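Local coordinates for protein Ac-ASP-7 (PDB 3S6S) that is a secreted hookworm protein of the SCP/TAPS (pathogenesis-related) family whose function is unknown, though it may act in the interaction between parasite and host, at residues Val14-Pro17 and Phe18-Ile22; Glu85-Ala88 and Ile89-Leu92. One frame throughout, in Å; residues are numbered along the deposited sequence.

Interaction 1: Val14-Pro17 and Phe18-Ile22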
# COMPACT_ATOMS: atom_id res chain seq x y z
N VAL A 14 -7.54 -10.03 -8.93
CA VAL A 14 -6.26 -10.66 -8.60
C VAL A 14 -6.47 -11.72 -7.52
O VAL A 14 -7.20 -11.47 -6.56
CB VAL A 14 -5.21 -9.62 -8.14
CG1 VAL A 14 -4.12 -10.29 -7.35
CG2 VAL A 14 -4.65 -8.87 -9.36
N ASP A 15 -5.83 -12.88 -7.67
CA ASP A 15 -5.98 -14.00 -6.72
C ASP A 15 -5.48 -13.70 -5.32
O ASP A 15 -4.45 -13.04 -5.12
CB ASP A 15 -5.29 -15.28 -7.20
CG ASP A 15 -5.95 -15.90 -8.42
OD1 ASP A 15 -5.24 -16.61 -9.17
OD2 ASP A 15 -7.16 -15.67 -8.64
N ARG A 16 -6.22 -14.24 -4.35
CA ARG A 16 -5.96 -14.05 -2.93
C ARG A 16 -4.47 -14.03 -2.51
O ARG A 16 -4.02 -13.05 -1.93
CB ARG A 16 -6.73 -15.10 -2.14
CG ARG A 16 -6.65 -14.94 -0.65
CD ARG A 16 -7.77 -15.70 0.04
NE ARG A 16 -7.66 -15.57 1.48
CZ ARG A 16 -7.97 -16.55 2.33
NH1 ARG A 16 -8.40 -17.71 1.87
NH2 ARG A 16 -7.83 -16.36 3.65
N PRO A 17 -3.72 -15.09 -2.79
CA PRO A 17 -2.34 -15.05 -2.28
C PRO A 17 -1.50 -13.90 -2.86
O PRO A 17 -0.62 -13.39 -2.17
CB PRO A 17 -1.76 -16.42 -2.67
CG PRO A 17 -2.61 -16.90 -3.77
CD PRO A 17 -3.99 -16.32 -3.56
N PHE A 18 -1.77 -13.49 -4.09
CA PHE A 18 -1.08 -12.33 -4.66
C PHE A 18 -1.47 -11.04 -3.94
O PHE A 18 -0.61 -10.27 -3.53
CB PHE A 18 -1.35 -12.20 -6.16
CG PHE A 18 -0.85 -13.36 -6.95
CD1 PHE A 18 -1.69 -14.41 -7.26
CD2 PHE A 18 0.48 -13.42 -7.36
CE1 PHE A 18 -1.23 -15.50 -7.98
CE2 PHE A 18 0.95 -14.51 -8.08
CZ PHE A 18 0.11 -15.55 -8.39
N ARG A 19 -2.78 -10.84 -3.79
CA ARG A 19 -3.33 -9.74 -3.03
C ARG A 19 -2.79 -9.72 -1.61
O ARG A 19 -2.48 -8.66 -1.06
CB ARG A 19 -4.85 -9.86 -2.98
CG ARG A 19 -5.51 -8.91 -2.00
CD ARG A 19 -7.02 -8.93 -2.15
NE ARG A 19 -7.61 -10.08 -1.47
CZ ARG A 19 -8.33 -11.03 -2.07
NH1 ARG A 19 -8.57 -10.97 -3.38
NH2 ARG A 19 -8.81 -12.04 -1.36
N GLU A 20 -2.67 -10.89 -1.01
CA GLU A 20 -2.26 -10.98 0.38
C GLU A 20 -0.79 -10.71 0.55
O GLU A 20 -0.38 -10.03 1.49
CB GLU A 20 -2.65 -12.34 0.93
CG GLU A 20 -4.15 -12.53 0.93
CD GLU A 20 -4.62 -13.50 1.97
OE1 GLU A 20 -3.79 -14.30 2.45
OE2 GLU A 20 -5.83 -13.46 2.30
N ALA A 21 0.00 -11.22 -0.38
CA ALA A 21 1.44 -11.00 -0.36
C ALA A 21 1.75 -9.50 -0.44
O ALA A 21 2.60 -8.99 0.28
CB ALA A 21 2.11 -11.77 -1.51
N ILE A 22 1.04 -8.81 -1.32
CA ILE A 22 1.25 -7.37 -1.52
C ILE A 22 0.74 -6.54 -0.34
O ILE A 22 1.40 -5.59 0.13
CB ILE A 22 0.60 -6.91 -2.84
CG1 ILE A 22 1.25 -7.67 -4.01
CG2 ILE A 22 0.71 -5.39 -3.00
CD1 ILE A 22 0.57 -7.46 -5.36
O HOH W 1 -7.87 -9.07 -5.34

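Interaction 2: Glu85-Ala88 and Ile89-Leu92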
# COMPACT_ATOMS: atom_id res chain seq x y z
N GLU A 85 10.88 -17.40 -13.86
CA GLU A 85 10.78 -18.72 -14.48
C GLU A 85 9.88 -19.67 -13.69
O GLU A 85 9.05 -20.38 -14.26
CB GLU A 85 12.18 -19.32 -14.66
N GLY A 86 10.03 -19.68 -12.37
CA GLY A 86 9.25 -20.59 -11.54
C GLY A 86 7.78 -20.21 -11.41
O GLY A 86 7.13 -19.80 -12.38
N SER A 87 7.27 -20.34 -10.19
CA SER A 87 5.89 -20.02 -9.88
C SER A 87 5.69 -18.51 -9.72
O SER A 87 6.52 -17.81 -9.13
CB SER A 87 5.47 -20.71 -8.60
OG SER A 87 5.85 -19.94 -7.48
N ALA A 88 4.58 -18.02 -10.23
CA ALA A 88 4.29 -16.61 -10.16
C ALA A 88 4.41 -16.10 -8.72
O ALA A 88 4.93 -15.02 -8.48
CB ALA A 88 2.90 -16.32 -10.72
N ILE A 89 3.96 -16.90 -7.77
CA ILE A 89 3.87 -16.44 -6.39
C ILE A 89 5.24 -16.25 -5.76
O ILE A 89 5.42 -15.42 -4.87
CB ILE A 89 3.01 -17.37 -5.51
CG1 ILE A 89 2.73 -16.72 -4.15
CG2 ILE A 89 3.69 -18.74 -5.33
CD1 ILE A 89 1.95 -15.40 -4.26
N SER A 90 6.21 -17.05 -6.18
CA SER A 90 7.56 -16.93 -5.63
C SER A 90 8.26 -15.74 -6.26
O SER A 90 8.95 -14.98 -5.58
CB SER A 90 8.36 -18.22 -5.85
OG SER A 90 7.88 -19.26 -5.01
N ALA A 91 8.07 -15.57 -7.56
CA ALA A 91 8.64 -14.44 -8.28
C ALA A 91 8.18 -13.11 -7.66
O ALA A 91 8.99 -12.21 -7.42
CB ALA A 91 8.26 -14.51 -9.76
N LEU A 92 6.87 -13.01 -7.42
CA LEU A 92 6.27 -11.83 -6.83
C LEU A 92 6.99 -11.50 -5.54
O LEU A 92 7.43 -10.37 -5.33
CB LEU A 92 4.79 -12.08 -6.53
CG LEU A 92 3.84 -10.92 -6.21
CD1 LEU A 92 3.36 -10.99 -4.77
CD2 LEU A 92 4.42 -9.54 -6.55

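Interaction 1: Val14-Pro17 and Phe18-Ile22
Asp15 O receives Arg19 N at 3.1 Å in a nearly straight bond, and the next two carbonyls, Arg16 O and Pro17 O, take Glu20 N and Ala21 N, the first backbone bonds of helix 16-34. Asp15 O also accepts a weak bond from Phe18 N. Along the outer side Arg16 pairs with Glu20: the extended arginine chain brings NE to 2.9 Å from Glu20 OE2, a salt bridge in which NE approaches from above the carboxylate plane, the two flat groups 87° apart. Arg19 turns back over the start of the helix, its chain bent at chi3 (79°), which lays one guanidinium face over Arg16 CA. Its NH1 reaches a water in the guanidinium plane, and that water donates to Val14 O at 2.8 Å, tying the loop to the first turn. Toward the sheet, Val14 CG1 packs on Phe18 CB at 3.6 Å, and both residues touch Trp136 of strand 133-140. Asp15 CB lies at the edge of the Phe18 ring. Asp15 occupies the N-cap position without a side-chain capping bond; this is a helix N-terminus with proline in its first turn and an i to i+4 salt bridge from its first residue.

Interaction 2: Glu85-Ala88 and Ile89-Leu92
Ser87 OG accepts the backbone N-H of Ser90 at 3.2 Å, with an N-H...O angle of 149°, and so takes up an amide at the start of helix 88-99. The chi1 of Ser87, 85°, sets the hydroxyl between its own backbone N and carbonyl carbon, from where it can fold back to the amide three residues on. Ser87 OG also lies 3.3 Å from Ile89 CG2, the methyl branch that flanks the cap. Ser87 O serves the next amide as well: Ala91 N reaches it at 3.1 Å in an almost linear bond, while Ser90 N gives it a second, weak one. Ser90 N is thus shared between the hydroxyl and the carbonyl of a single residue. One step further, Leu92 N bonds to Ala88 O at 3.0 Å, continuing the helical pattern. Beyond this polar shell, Ala88 touches Met134 and Leu92 packs on Trp136. The helix start is thereby seated on strand 133-140, and it lies against helix 16-34 as well, just after the loop that leaves strand 76-83. A serine side chain closing onto the amide three residues later is the classic N-cap of an alpha-helix.

Overall arrangement
Both contacts are helix beginnings, and the two helices, 16-34 and 88-99, pack against each other there: Phe18 CZ lies 3.7 Å from Ala88 CB, and Ala21 CB 3.6 Å from Leu92 CD1. The centres of the contacts are about 13 Å apart. Interaction 1 is a surface contact, its outward side bearing charged groups and a bridging water, whereas interaction 2 is partly buried and relies on a neutral serine hydroxyl and backbone bonds. Only the latter has a side-chain cap. Inward, both helices rest on Trp136 of strand 133-140, in keeping with the alpha-beta-alpha sandwich of the SCP/TAPS family, in which helices cover the central sheet.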